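Local coordinates for protein fructose-bisphosphate aldolase (Plasmodium falciparum, PDB 4TR9) that belongs to the class I fructose-bisphosphate aldolase family, enzymes with a TIM-barrel fold, at residues A82-E87 with N101-E106. Sequence-based numbering, arbitrary orientation.
Sequences AILFEE and NLLHNE
Leu103 sends its two methyl groups to two different residues of strand 79-84. Its CD2 meets CB of Ala82 at 4.2 Å. Its CD1 meets CD2 of Leu84 at 4.1 Å, and these two leucines approach tip to tip. Both are apolar contacts at van der Waals distance, and all three residues are buried. In Leu103, CG stands anti to the carbonyl carbon (chi1 -61°), which carries the forked end off helix 99-105 to the strand. Ala82 and Leu84 are two apart, so their side chains leave the same side of the strand, toward the helix. Ile83, between them, points away and touches Phe150 and Lys152 of strand 150-157. Leu84 and Leu103 both also touch Phe70 of helix 59-70.

The polar bonds lie within each segment or run to other parts of the chain. Asn105 N bonds to Asn101 O at 3.1 Å. Just after the helix, Glu106 N bonds to Leu103 O at 3.2 Å. The Glu106 carboxylate takes hydrogen bonds from two backbone N atoms, OE2 from Gly74 and OE1 from Gly76. In the strand, backbone bonds join Ala82 and Leu84 to strand 109-113, and Ile83 to Leu37.

Strand 79-84 is parallel to both of its neighbours, 35-39 and 109-113. The chain passes through helix 99-105 before entering strand 109-113, a beta-alpha-beta crossover. Apolar contact between a strand's outer face and a surrounding helix is characteristic of the TIM barrel.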
loop_
_atom_site.group_PDB
_atom_site.type_symbol
_atom_site.label_atom_id
_atom_site.label_comp_id
_atom_site.label_asym_id
_atom_site.label_seq_id
_atom_site.Cartn_x
_atom_site.Cartn_y
_atom_site.Cartn_z
ATOM N N ALA A 82 11.204 -11.499 32.379
ATOM C CA ALA A 82 9.865 -11.405 32.949
ATOM C C ALA A 82 9.251 -10.042 32.658
ATOM O O ALA A 82 9.838 -9.006 32.970
ATOM C CB ALA A 82 9.905 -11.665 34.446
ATOM N N ILE A 83 8.067 -10.049 32.055
ATOM C CA ILE A 83 7.375 -8.814 31.712
ATOM C C ILE A 83 6.575 -8.304 32.904
ATOM O O ILE A 83 5.779 -9.040 33.485
ATOM C CB ILE A 83 6.433 -9.009 30.512
ATOM C CG1 ILE A 83 7.126 -9.822 29.416
ATOM C CG2 ILE A 83 5.967 -7.662 29.978
ATOM C CD1 ILE A 83 6.241 -10.126 28.229
ATOM N N LEU A 84 6.789 -7.042 33.264
ATOM C CA LEU A 84 6.132 -6.466 34.431
ATOM C C LEU A 84 5.084 -5.430 34.045
ATOM O O LEU A 84 5.123 -4.866 32.951
ATOM C CB LEU A 84 7.157 -5.816 35.364
ATOM C CG LEU A 84 8.473 -6.547 35.635
ATOM C CD1 LEU A 84 9.305 -5.782 36.655
ATOM C CD2 LEU A 84 8.219 -7.963 36.104
ATOM N N PHE A 85 4.145 -5.190 34.953
ATOM C CA PHE A 85 3.229 -4.065 34.830
ATOM C C PHE A 85 3.929 -2.838 35.403
ATOM O O PHE A 85 4.914 -2.974 36.131
ATOM C CB PHE A 85 1.912 -4.346 35.559
ATOM C CG PHE A 85 0.828 -3.346 35.268
ATOM C CD1 PHE A 85 0.142 -3.378 34.065
ATOM C CD2 PHE A 85 0.487 -2.382 36.203
ATOM C CE1 PHE A 85 -0.858 -2.461 33.794
ATOM C CE2 PHE A 85 -0.514 -1.463 35.939
ATOM C CZ PHE A 85 -1.186 -1.503 34.734
ATOM N N GLU A 86 3.432 -1.650 35.070
ATOM C CA GLU A 86 4.053 -0.403 35.512
ATOM C C GLU A 86 4.208 -0.337 37.032
ATOM O O GLU A 86 5.245 0.088 37.539
ATOM C CB GLU A 86 3.242 0.800 35.024
ATOM C CG GLU A 86 3.813 2.142 35.457
ATOM C CD GLU A 86 2.969 3.314 35.001
ATOM O OE1 GLU A 86 2.042 3.103 34.191
ATOM O OE2 GLU A 86 3.229 4.449 35.456
ATOM N N GLU A 87 3.172 -0.765 37.746
ATOM C CA GLU A 87 3.183 -0.769 39.205
ATOM C C GLU A 87 4.293 -1.650 39.772
ATOM O O GLU A 87 5.033 -1.236 40.664
ATOM C CB GLU A 87 1.830 -1.237 39.740
ATOM C CG GLU A 87 1.839 -1.625 41.209
ATOM C CD GLU A 87 0.569 -2.338 41.629
ATOM O OE1 GLU A 87 -0.477 -2.125 40.979
ATOM O OE2 GLU A 87 0.618 -3.118 42.603
ATOM N N ASN A 101 15.263 -6.069 41.601
ATOM C CA ASN A 101 16.460 -6.697 42.149
ATOM C C ASN A 101 16.317 -8.210 42.290
ATOM O O ASN A 101 17.304 -8.941 42.215
ATOM C CB ASN A 101 16.813 -6.079 43.502
ATOM C CG ASN A 101 17.314 -4.654 43.378
ATOM O OD1 ASN A 101 17.758 -4.232 42.310
ATOM N ND2 ASN A 101 17.254 -3.907 44.472
ATOM N N LEU A 102 15.088 -8.675 42.494
ATOM C CA LEU A 102 14.821 -10.108 42.571
ATOM C C LEU A 102 15.107 -10.777 41.230
ATOM O O LEU A 102 15.549 -11.924 41.178
ATOM C CB LEU A 102 13.373 -10.369 42.989
ATOM C CG LEU A 102 12.945 -9.858 44.367
ATOM C CD1 LEU A 102 11.490 -10.207 44.638
ATOM C CD2 LEU A 102 13.847 -10.420 45.456
ATOM N N LEU A 103 14.852 -10.048 40.149
ATOM C CA LEU A 103 15.101 -10.555 38.806
ATOM C C LEU A 103 16.585 -10.498 38.464
ATOM O O LEU A 103 17.109 -11.380 37.784
ATOM C CB LEU A 103 14.293 -9.762 37.776
ATOM C CG LEU A 103 12.772 -9.804 37.933
ATOM C CD1 LEU A 103 12.104 -8.931 36.884
ATOM C CD2 LEU A 103 12.265 -11.235 37.846
ATOM N N HIS A 104 17.255 -9.453 38.941
ATOM C CA HIS A 104 18.683 -9.273 38.696
ATOM C C HIS A 104 19.506 -10.392 39.324
ATOM O O HIS A 104 20.495 -10.845 38.749
ATOM C CB HIS A 104 19.153 -7.919 39.234
ATOM C CG HIS A 104 18.713 -6.753 38.403
ATOM N ND1 HIS A 104 18.927 -5.446 38.784
ATOM C CD2 HIS A 104 18.078 -6.698 37.208
ATOM C CE1 HIS A 104 18.440 -4.635 37.862
ATOM N NE2 HIS A 104 17.919 -5.369 36.895
ATOM N N ASN A 105 19.091 -10.833 40.506
ATOM C CA ASN A 105 19.800 -11.889 41.218
ATOM C C ASN A 105 19.609 -13.251 40.560
ATOM O O ASN A 105 20.423 -14.157 40.741
ATOM C CB ASN A 105 19.343 -11.946 42.676
ATOM C CG ASN A 105 19.617 -10.654 43.422
ATOM O OD1 ASN A 105 20.553 -9.923 43.102
ATOM N ND2 ASN A 105 18.796 -10.365 44.427
ATOM N N GLU A 106 18.533 -13.390 39.794
ATOM C CA GLU A 106 18.222 -14.659 39.147
ATOM C C GLU A 106 18.479 -14.629 37.644
ATOM O O GLU A 106 17.927 -15.445 36.905
ATOM C CB GLU A 106 16.765 -15.044 39.415
ATOM C CG GLU A 106 16.562 -15.853 40.684
ATOM C CD GLU A 106 17.075 -17.276 40.554
ATOM O OE1 GLU A 106 17.246 -17.746 39.409
ATOM O OE2 GLU A 106 17.306 -17.922 41.596
#